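Local coordinates for uncharacterized protein (Nostoc punctiforme, PDB 2QDR) that is of unknown function but adopts a double-stranded beta-helix (cupin) fold and is a putative dioxygenase, at residues 199-204 with 295-300; 228-233 with 270-275; 94-99 with 156-161. One frame throughout, in Å; residues are numbered along the deposited sequence.

Interaction 1 (199-204 with 295-300)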
loop_
_atom_site.group_PDB
_atom_site.type_symbol
_atom_site.label_atom_id
_atom_site.label_comp_id
_atom_site.label_asym_id
_atom_site.label_seq_id
_atom_site.Cartn_x
_atom_site.Cartn_y
_atom_site.Cartn_z
ATOM N N THR A 199 -8.979 -16.736 -5.624
ATOM C CA THR A 199 -10.405 -16.454 -5.933
ATOM C C THR A 199 -11.082 -15.441 -4.996
ATOM O O THR A 199 -10.689 -15.283 -3.835
ATOM C CB THR A 199 -11.281 -17.719 -5.908
ATOM O OG1 THR A 199 -11.163 -18.338 -4.622
ATOM C CG2 THR A 199 -10.869 -18.700 -7.011
ATOM N N VAL A 200 -12.108 -14.779 -5.533
ATOM C CA VAL A 200 -12.905 -13.762 -4.822
ATOM C C VAL A 200 -13.798 -14.354 -3.712
ATOM O O VAL A 200 -14.057 -13.696 -2.693
ATOM C CB VAL A 200 -13.778 -12.924 -5.841
ATOM C CG1 VAL A 200 -14.800 -11.991 -5.142
ATOM C CG2 VAL A 200 -12.876 -12.133 -6.813
ATOM N N GLN A 201 -14.254 -15.592 -3.908
ATOM C CA GLN A 201 -15.128 -16.264 -2.938
ATOM C C GLN A 201 -14.380 -16.771 -1.685
ATOM O O GLN A 201 -14.961 -16.771 -0.586
ATOM C CB GLN A 201 -15.881 -17.438 -3.575
ATOM C CG GLN A 201 -16.806 -17.155 -4.805
ATOM C CD GLN A 201 -16.096 -17.074 -6.157
ATOM O OE1 GLN A 201 -14.876 -17.198 -6.249
ATOM N NE2 GLN A 201 -16.876 -16.898 -7.217
ATOM N N PHE A 202 -13.120 -17.202 -1.850
ATOM C CA PHE A 202 -12.279 -17.696 -0.743
ATOM C C PHE A 202 -11.331 -16.621 -0.167
ATOM O O PHE A 202 -10.149 -16.889 0.039
ATOM C CB PHE A 202 -11.475 -18.932 -1.187
ATOM C CG PHE A 202 -12.315 -20.152 -1.446
ATOM C CD1 PHE A 202 -12.944 -20.344 -2.662
ATOM C CD2 PHE A 202 -12.442 -21.141 -0.478
ATOM C CE1 PHE A 202 -13.690 -21.492 -2.899
ATOM C CE2 PHE A 202 -13.193 -22.283 -0.717
ATOM C CZ PHE A 202 -13.818 -22.444 -1.922
ATOM N N VAL A 203 -11.851 -15.413 0.079
ATOM C CA VAL A 203 -11.071 -14.302 0.673
ATOM C C VAL A 203 -10.676 -14.616 2.139
ATOM O O VAL A 203 -9.563 -14.292 2.560
ATOM C CB VAL A 203 -11.826 -12.897 0.557
ATOM C CG1 VAL A 203 -11.275 -11.808 1.514
ATOM C CG2 VAL A 203 -11.815 -12.393 -0.874
ATOM N N GLN A 204 -11.580 -15.264 2.889
ATOM C CA GLN A 204 -11.360 -15.655 4.291
ATOM C C GLN A 204 -10.758 -17.050 4.338
ATOM O O GLN A 204 -11.327 -17.999 4.892
ATOM C CB GLN A 204 -12.669 -15.593 5.091
ATOM C CG GLN A 204 -13.373 -14.228 5.183
ATOM C CD GLN A 204 -12.554 -13.132 5.879
ATOM O OE1 GLN A 204 -12.959 -12.631 6.928
ATOM N NE2 GLN A 204 -11.398 -12.779 5.316
ATOM N N VAL A 295 -14.546 -18.330 -11.886
ATOM C CA VAL A 295 -15.252 -18.929 -10.742
ATOM C C VAL A 295 -16.477 -18.049 -10.657
ATOM O O VAL A 295 -16.379 -16.879 -10.287
ATOM C CB VAL A 295 -14.445 -18.936 -9.441
ATOM C CG1 VAL A 295 -15.211 -19.656 -8.316
ATOM C CG2 VAL A 295 -13.104 -19.624 -9.662
ATOM N N LEU A 296 -17.628 -18.615 -11.012
ATOM C CA LEU A 296 -18.884 -17.880 -11.085
ATOM C C LEU A 296 -19.822 -18.181 -9.929
ATOM O O LEU A 296 -20.315 -19.304 -9.819
ATOM C CB LEU A 296 -19.588 -18.263 -12.397
ATOM C CG LEU A 296 -18.733 -18.325 -13.668
ATOM C CD1 LEU A 296 -19.566 -18.783 -14.866
ATOM C CD2 LEU A 296 -18.095 -16.992 -13.927
ATOM N N SER A 297 -20.059 -17.199 -9.061
ATOM C CA SER A 297 -20.993 -17.387 -7.948
ATOM C C SER A 297 -22.412 -17.476 -8.515
ATOM O O SER A 297 -22.789 -16.678 -9.370
ATOM C CB SER A 297 -20.875 -16.290 -6.900
ATOM O OG SER A 297 -19.634 -16.413 -6.225
ATOM N N TYR A 298 -23.167 -18.459 -8.026
ATOM C CA TYR A 298 -24.528 -18.757 -8.477
ATOM C C TYR A 298 -25.489 -18.924 -7.290
ATOM O O TYR A 298 -25.144 -19.578 -6.308
ATOM C CB TYR A 298 -24.439 -20.014 -9.358
ATOM C CG TYR A 298 -25.735 -20.606 -9.849
ATOM C CD1 TYR A 298 -26.609 -19.861 -10.631
ATOM C CD2 TYR A 298 -26.027 -21.966 -9.649
ATOM C CE1 TYR A 298 -27.792 -20.429 -11.125
ATOM C CE2 TYR A 298 -27.201 -22.543 -10.153
ATOM C CZ TYR A 298 -28.076 -21.770 -10.891
ATOM O OH TYR A 298 -29.247 -22.317 -11.363
ATOM N N ALA A 299 -26.674 -18.313 -7.378
ATOM C CA ALA A 299 -27.683 -18.385 -6.302
ATOM C C ALA A 299 -29.103 -18.267 -6.884
ATOM O O ALA A 299 -29.717 -17.207 -6.832
ATOM C CB ALA A 299 -27.423 -17.324 -5.261
ATOM N N PRO A 300 -29.630 -19.369 -7.450
ATOM C CA PRO A 300 -30.969 -19.339 -8.049
ATOM C C PRO A 300 -32.129 -19.223 -7.043
ATOM O O PRO A 300 -32.022 -19.721 -5.919
ATOM C CB PRO A 300 -31.047 -20.688 -8.770
ATOM C CG PRO A 300 -30.121 -21.566 -8.034
ATOM C CD PRO A 300 -29.007 -20.707 -7.575
#
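Gln201 NE2 is the polar atom at the centre of this contact, giving one hydrogen bond to Ser297 OG and another to Val295 O. The two bonds join a loop of the cupin-type beta protein, between strands 195-196 and 205-212, to the short C-terminal strand 296-298. The bond from Gln201 NE2 to Ser297 OG measures 3.0 Å, and the one from Gln201 NE2 to Val295 O measures 3.1 Å. Both acceptors lie close to the amide plane, and both bonds are nearly straight, at 160° and 159°. The carbonyl of Val295 is met differently: NE2 sits well above its plane, not on a lone pair. A bend in the glutamine chain (chi2 82°) turns the amide toward the strand. There Gln201 OE1 lies beside methyl CG1 of Val295. Strand 296-298 is itself held by strand 233-236, through backbone bonds of Leu296 to Ile235 and Tyr298 to Gln233. A second subunit lies alongside, and the backbone N-H of Gln128 of that subunit bonds Tyr298 OH. At the other end of the contact two methyl groups meet, Thr199 CG2 and Val295 CG2, 3.6 Å apart.

Interaction 2 (228-233 with 270-275)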
loop_
_atom_site.group_PDB
_atom_site.type_symbol
_atom_site.label_atom_id
_atom_site.label_comp_id
_atom_site.label_asym_id
_atom_site.label_seq_id
_atom_site.Cartn_x
_atom_site.Cartn_y
_atom_site.Cartn_z
ATOM N N PHE A 228 -16.512 -19.979 8.361
ATOM C CA PHE A 228 -16.498 -19.751 6.922
ATOM C C PHE A 228 -17.855 -20.037 6.311
ATOM O O PHE A 228 -18.537 -20.974 6.727
ATOM C CB PHE A 228 -15.419 -20.633 6.263
ATOM C CG PHE A 228 -15.353 -20.527 4.746
ATOM C CD1 PHE A 228 -14.711 -19.460 4.133
ATOM C CD2 PHE A 228 -15.900 -21.527 3.937
ATOM C CE1 PHE A 228 -14.639 -19.376 2.746
ATOM C CE2 PHE A 228 -15.828 -21.455 2.539
ATOM C CZ PHE A 228 -15.199 -20.388 1.944
ATOM N N ASP A 229 -18.232 -19.214 5.329
ATOM C CA ASP A 229 -19.481 -19.353 4.602
ATOM C C ASP A 229 -19.348 -18.629 3.255
ATOM O O ASP A 229 -19.439 -17.410 3.206
ATOM C CB ASP A 229 -20.644 -18.805 5.437
ATOM C CG ASP A 229 -22.009 -19.056 4.800
ATOM O OD1 ASP A 229 -22.078 -19.621 3.698
ATOM O OD2 ASP A 229 -23.024 -18.703 5.428
ATOM N N ASN A 230 -19.162 -19.375 2.162
ATOM C CA ASN A 230 -19.015 -18.746 0.813
ATOM C C ASN A 230 -20.323 -18.139 0.260
ATOM O O ASN A 230 -20.306 -17.562 -0.820
ATOM C CB ASN A 230 -18.350 -19.684 -0.219
ATOM C CG ASN A 230 -19.194 -20.880 -0.569
ATOM O OD1 ASN A 230 -20.360 -21.003 -0.177
ATOM N ND2 ASN A 230 -18.601 -21.794 -1.300
ATOM N N LYS A 231 -21.450 -18.407 0.923
ATOM C CA LYS A 231 -22.779 -17.822 0.620
ATOM C C LYS A 231 -23.539 -18.335 -0.586
ATOM O O LYS A 231 -24.748 -18.505 -0.481
ATOM C CB LYS A 231 -22.673 -16.263 0.580
ATOM C CG LYS A 231 -22.201 -15.705 1.937
ATOM C CD LYS A 231 -21.443 -14.389 1.849
ATOM C CE LYS A 231 -20.740 -14.103 3.192
ATOM N NZ LYS A 231 -19.817 -12.946 3.128
ATOM N N TYR A 232 -22.861 -18.606 -1.704
ATOM C CA TYR A 232 -23.531 -19.034 -2.924
ATOM C C TYR A 232 -22.949 -20.319 -3.493
ATOM O O TYR A 232 -21.984 -20.860 -2.969
ATOM C CB TYR A 232 -23.371 -17.917 -3.956
ATOM C CG TYR A 232 -23.381 -16.520 -3.368
ATOM C CD1 TYR A 232 -24.541 -15.968 -2.833
ATOM C CD2 TYR A 232 -22.220 -15.742 -3.358
ATOM C CE1 TYR A 232 -24.538 -14.687 -2.283
ATOM C CE2 TYR A 232 -22.212 -14.461 -2.817
ATOM C CZ TYR A 232 -23.371 -13.937 -2.286
ATOM O OH TYR A 232 -23.360 -12.660 -1.756
ATOM N N GLN A 233 -23.556 -20.813 -4.566
ATOM C CA GLN A 233 -23.057 -21.993 -5.252
ATOM C C GLN A 233 -21.967 -21.481 -6.179
ATOM O O GLN A 233 -21.834 -20.265 -6.354
ATOM C CB GLN A 233 -24.139 -22.715 -6.053
ATOM C CG GLN A 233 -25.327 -23.161 -5.216
ATOM C CD GLN A 233 -26.359 -23.947 -6.009
ATOM O OE1 GLN A 233 -26.028 -24.808 -6.826
ATOM N NE2 GLN A 233 -27.623 -23.684 -5.726
ATOM N N LEU A 270 -20.858 -26.478 -7.796
ATOM C CA LEU A 270 -20.610 -26.803 -6.389
ATOM C C LEU A 270 -21.547 -26.092 -5.420
ATOM O O LEU A 270 -21.696 -24.872 -5.505
ATOM C CB LEU A 270 -19.149 -26.522 -5.990
ATOM C CG LEU A 270 -18.131 -27.598 -6.415
ATOM C CD1 LEU A 270 -18.242 -28.869 -5.543
ATOM C CD2 LEU A 270 -18.222 -27.973 -7.909
ATOM N N PRO A 271 -22.178 -26.848 -4.490
ATOM C CA PRO A 271 -23.056 -26.208 -3.507
ATOM C C PRO A 271 -22.338 -25.267 -2.550
ATOM O O PRO A 271 -21.120 -25.142 -2.585
ATOM C CB PRO A 271 -23.612 -27.396 -2.701
ATOM C CG PRO A 271 -23.401 -28.598 -3.549
ATOM C CD PRO A 271 -22.169 -28.320 -4.321
ATOM N N ARG A 272 -23.115 -24.627 -1.690
ATOM C CA ARG A 272 -22.601 -23.691 -0.711
ATOM C C ARG A 272 -21.664 -24.408 0.252
ATOM O O ARG A 272 -21.938 -25.537 0.632
ATOM C CB ARG A 272 -23.779 -23.100 0.042
ATOM C CG ARG A 272 -23.499 -21.986 1.016
ATOM C CD ARG A 272 -24.825 -21.548 1.648
ATOM N NE ARG A 272 -24.723 -20.266 2.327
ATOM C CZ ARG A 272 -25.720 -19.610 2.931
ATOM N NH1 ARG A 272 -26.954 -20.104 2.991
ATOM N NH2 ARG A 272 -25.478 -18.437 3.496
ATOM N N HIS A 273 -20.562 -23.752 0.613
ATOM C CA HIS A 273 -19.555 -24.273 1.531
ATOM C C HIS A 273 -19.675 -23.603 2.880
ATOM O O HIS A 273 -19.654 -22.372 2.951
ATOM C CB HIS A 273 -18.149 -23.999 1.035
ATOM C CG HIS A 273 -17.734 -24.809 -0.151
ATOM N ND1 HIS A 273 -18.319 -24.691 -1.395
ATOM C CD2 HIS A 273 -16.708 -25.681 -0.301
ATOM C CE1 HIS A 273 -17.708 -25.498 -2.247
ATOM N NE2 HIS A 273 -16.720 -26.102 -1.610
ATOM N N ILE A 274 -19.796 -24.395 3.946
ATOM C CA ILE A 274 -19.893 -23.852 5.305
ATOM C C ILE A 274 -19.065 -24.715 6.259
ATOM O O ILE A 274 -19.061 -25.935 6.148
ATOM C CB ILE A 274 -21.361 -23.736 5.831
ATOM C CG1 ILE A 274 -22.291 -23.051 4.803
ATOM C CG2 ILE A 274 -21.388 -22.993 7.198
ATOM C CD1 ILE A 274 -23.764 -22.851 5.247
ATOM N N THR A 275 -18.354 -24.061 7.180
ATOM C CA THR A 275 -17.552 -24.744 8.203
ATOM C C THR A 275 -17.284 -23.817 9.386
ATOM O O THR A 275 -16.725 -22.739 9.224
ATOM C CB THR A 275 -16.223 -25.330 7.669
ATOM O OG1 THR A 275 -15.423 -25.749 8.782
ATOM C CG2 THR A 275 -15.419 -24.342 6.852
HETATM O O HOH W 1 -20.212 -22.834 -3.419
#
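A short antiparallel beta ladder, continued by an Asx turn, pairs Phe228 and Asp229 with Thr275 and Ile274. Phe228 and Thr275 form a hydrogen-bonded pair, with Phe228 N to Thr275 O at 2.9 Å and Thr275 N to Phe228 O at 3.1 Å. Asp229 and Ile274 are the non-hydrogen-bonded pair next to it. Asn230 N then reaches back to His273 O at 3.1 Å. On the face of Phe228 and Thr275, the ring of Phe228 lies alongside His273, whose CB meets the ring edge. Past His273 the chains draw apart, and water 1 lies between Tyr232 O and Pro271 O; they close again at Gln233 and Pro271. On the face of Asp229, OD1 accepts from Lys231 N, which closes the Asx turn from above the carboxylate plane. Asp229 OD1 also uses its syn lone pair for Arg272 NE, a salt bridge of 3.0 Å. The arginine runs extended from CG to NE, with CG anti to its backbone N (chi1 -174°), which carries the guanidinium back over the turn. Lys231 O lies over one of its faces. The model links His273 NE2 to an unidentified ligand, probably from the crystallisation liquor, but this link is doubtful. With two donors on Asp229 OD1, one of them charged, the carboxylate is probably ionised, and it ties the turn to the opposing strand.

Interaction 3 (94-99 with 156-161); sequences SRVVLP and ILWMEN
Strands 94-98 and 156-160 pair as antiparallel neighbours, the axes of these segments 4.7 Å apart at closest approach and their directions 124° from each other. Two hydrogen-bonded pairs flank a non-hydrogen-bonded one. Val96 and Ile156 exchange two bonds: Val96 N to Ile156 O is 3.0 Å and Ile156 N to Val96 O is 3.1 Å. Trp158 N reaches Ser94 O at 2.8 Å, while the return bond, Ser94 N to Trp158 O, is weak. The face of Ser94, Val96, Ile156 and Trp158 carries the side-chain packing. Val96 divides its methyls, CG2 against Ile156 CB and CG1 against Trp158 CB at 3.8 Å. Leu98 CD1 extends this apolar row to Ile156 CD1. With chi1 at -172° the Trp158 indole leads away from strand 94-98, leaving CB to pack on Val96, and meets Trp67 edge-to-face. Water 2 lies in the indole plane, at the ring edge, and bonds both Ser94 OG and Trp158 O. Arg95 and Leu157 share the other face, where the arginine is held by a salt bridge to Glu155 and a hydrogen bond to Asn59. Strand 154-160 lies between 92-98 and 113-117 in an antiparallel sheet, consistent with the double-stranded beta-helix of cupins.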
loop_
_atom_site.group_PDB
_atom_site.type_symbol
_atom_site.label_atom_id
_atom_site.label_comp_id
_atom_site.label_asym_id
_atom_site.label_seq_id
_atom_site.Cartn_x
_atom_site.Cartn_y
_atom_site.Cartn_z
ATOM N N SER A 94 -4.390 -41.617 -6.354
ATOM C CA SER A 94 -4.627 -42.719 -5.426
ATOM C C SER A 94 -3.915 -42.539 -4.095
ATOM O O SER A 94 -2.963 -41.773 -3.973
ATOM C CB SER A 94 -4.231 -44.037 -6.099
ATOM O OG SER A 94 -2.940 -43.950 -6.656
ATOM N N ARG A 95 -4.432 -43.245 -3.097
ATOM C CA ARG A 95 -3.918 -43.226 -1.746
ATOM C C ARG A 95 -3.188 -44.546 -1.575
ATOM O O ARG A 95 -3.823 -45.609 -1.504
ATOM C CB ARG A 95 -5.073 -43.085 -0.780
ATOM C CG ARG A 95 -4.702 -42.953 0.680
ATOM C CD ARG A 95 -5.970 -43.002 1.467
ATOM N NE ARG A 95 -5.786 -42.961 2.912
ATOM C CZ ARG A 95 -6.755 -43.223 3.794
ATOM N NH1 ARG A 95 -7.989 -43.576 3.401
ATOM N NH2 ARG A 95 -6.491 -43.169 5.093
ATOM N N VAL A 96 -1.856 -44.483 -1.555
ATOM C CA VAL A 96 -1.029 -45.680 -1.421
ATOM C C VAL A 96 -0.459 -45.763 -0.014
ATOM O O VAL A 96 -0.366 -44.742 0.672
ATOM C CB VAL A 96 0.135 -45.748 -2.475
ATOM C CG1 VAL A 96 -0.417 -45.722 -3.899
ATOM C CG2 VAL A 96 1.176 -44.635 -2.295
ATOM N N VAL A 97 -0.117 -46.979 0.417
ATOM C CA VAL A 97 0.474 -47.192 1.731
ATOM C C VAL A 97 1.690 -48.083 1.552
ATOM O O VAL A 97 1.558 -49.250 1.177
ATOM C CB VAL A 97 -0.498 -47.822 2.740
ATOM C CG1 VAL A 97 0.178 -47.991 4.120
ATOM C CG2 VAL A 97 -1.770 -46.975 2.823
ATOM N N LEU A 98 2.865 -47.517 1.817
ATOM C CA LEU A 98 4.129 -48.222 1.709
ATOM C C LEU A 98 4.488 -48.795 3.083
ATOM O O LEU A 98 4.395 -48.079 4.080
ATOM C CB LEU A 98 5.213 -47.268 1.225
ATOM C CG LEU A 98 4.927 -46.565 -0.106
ATOM C CD1 LEU A 98 6.096 -45.678 -0.477
ATOM C CD2 LEU A 98 4.646 -47.543 -1.246
ATOM N N PRO A 99 4.899 -50.079 3.148
ATOM C CA PRO A 99 5.228 -50.669 4.454
ATOM C C PRO A 99 6.569 -50.196 5.059
ATOM O O PRO A 99 7.393 -49.647 4.330
ATOM C CB PRO A 99 5.271 -52.166 4.144
ATOM C CG PRO A 99 5.668 -52.246 2.738
ATOM C CD PRO A 99 5.059 -51.062 2.059
ATOM N N ILE A 156 0.635 -41.893 1.183
ATOM C CA ILE A 156 0.918 -40.884 0.184
ATOM C C ILE A 156 -0.129 -40.731 -0.913
ATOM O O ILE A 156 -0.713 -41.720 -1.346
ATOM C CB ILE A 156 2.213 -41.306 -0.600
ATOM C CG1 ILE A 156 3.332 -41.809 0.325
ATOM C CG2 ILE A 156 2.763 -40.168 -1.479
ATOM C CD1 ILE A 156 4.585 -42.274 -0.405
ATOM N N LEU A 157 -0.347 -39.493 -1.366
ATOM C CA LEU A 157 -1.235 -39.230 -2.488
ATOM C C LEU A 157 -0.328 -39.443 -3.692
ATOM O O LEU A 157 0.555 -38.629 -3.946
ATOM C CB LEU A 157 -1.826 -37.823 -2.490
ATOM C CG LEU A 157 -2.778 -37.466 -1.348
ATOM C CD1 LEU A 157 -3.177 -35.995 -1.444
ATOM C CD2 LEU A 157 -4.013 -38.360 -1.346
ATOM N N TRP A 158 -0.515 -40.563 -4.386
ATOM C CA TRP A 158 0.283 -40.934 -5.547
ATOM C C TRP A 158 -0.450 -40.480 -6.797
ATOM O O TRP A 158 -1.507 -41.022 -7.122
ATOM C CB TRP A 158 0.490 -42.442 -5.543
ATOM C CG TRP A 158 1.427 -42.964 -6.557
ATOM C CD1 TRP A 158 1.132 -43.364 -7.830
ATOM C CD2 TRP A 158 2.824 -43.205 -6.371
ATOM N NE1 TRP A 158 2.272 -43.823 -8.452
ATOM C CE2 TRP A 158 3.322 -43.737 -7.576
ATOM C CE3 TRP A 158 3.705 -43.021 -5.299
ATOM C CZ2 TRP A 158 4.669 -44.078 -7.747
ATOM C CZ3 TRP A 158 5.042 -43.365 -5.465
ATOM C CH2 TRP A 158 5.511 -43.881 -6.683
HETATM N N MSE A 159 0.120 -39.509 -7.503
HETATM C CA MSE A 159 -0.501 -38.912 -8.699
HETATM C C MSE A 159 0.262 -39.113 -10.014
HETATM O O MSE A 159 1.212 -38.399 -10.300
HETATM C CB MSE A 159 -0.687 -37.417 -8.416
HETATM C CG MSE A 159 -1.752 -37.151 -7.368
HETATM SE SE MSE A 159 -1.693 -35.413 -6.549
HETATM C CE MSE A 159 -0.096 -35.612 -5.465
ATOM N N GLU A 160 -0.188 -40.077 -10.807
ATOM C CA GLU A 160 0.398 -40.410 -12.108
ATOM C C GLU A 160 -0.298 -39.525 -13.139
ATOM O O GLU A 160 -1.492 -39.678 -13.324
ATOM C CB GLU A 160 0.181 -41.881 -12.413
ATOM C CG GLU A 160 0.705 -42.836 -11.325
ATOM C CD GLU A 160 0.489 -44.299 -11.647
ATOM O OE1 GLU A 160 0.010 -44.634 -12.756
ATOM O OE2 GLU A 160 0.796 -45.128 -10.777
ATOM N N ASN A 161 0.424 -38.618 -13.808
ATOM C CA ASN A 161 -0.194 -37.659 -14.754
ATOM C C ASN A 161 0.041 -37.805 -16.256
ATOM O O ASN A 161 -0.775 -37.324 -17.043
ATOM C CB ASN A 161 0.278 -36.244 -14.416
ATOM C CG ASN A 161 -0.014 -35.831 -12.997
ATOM O OD1 ASN A 161 -0.896 -36.369 -12.324
ATOM N ND2 ASN A 161 0.718 -34.832 -12.541
HETATM O O HOH W 2 -2.514 -42.969 -9.111
#

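In the fold
Interactions 1 and 2 are neighbours, with centres 8 Å apart. Tyr298 O comes 2.7 Å from Gln233 N, a probable hydrogen bond, and Phe202 CD2 packs on Phe228 CZ at 3.7 Å. Both reach the sheet that holds strands 233-236, 268-275 and 296-298. Interaction 3 belongs to another sheet, across the chain's centre. Its centre is 31 Å from that of interaction 1 and 30 Å from that of interaction 2, and the nearest atoms are about 17 Å away in each case. Interaction 2 holds His273, modelled with a doubtful link to an unidentified ligand. In interaction 1 the side chain of Val295 is about 7 Å from such a ligand.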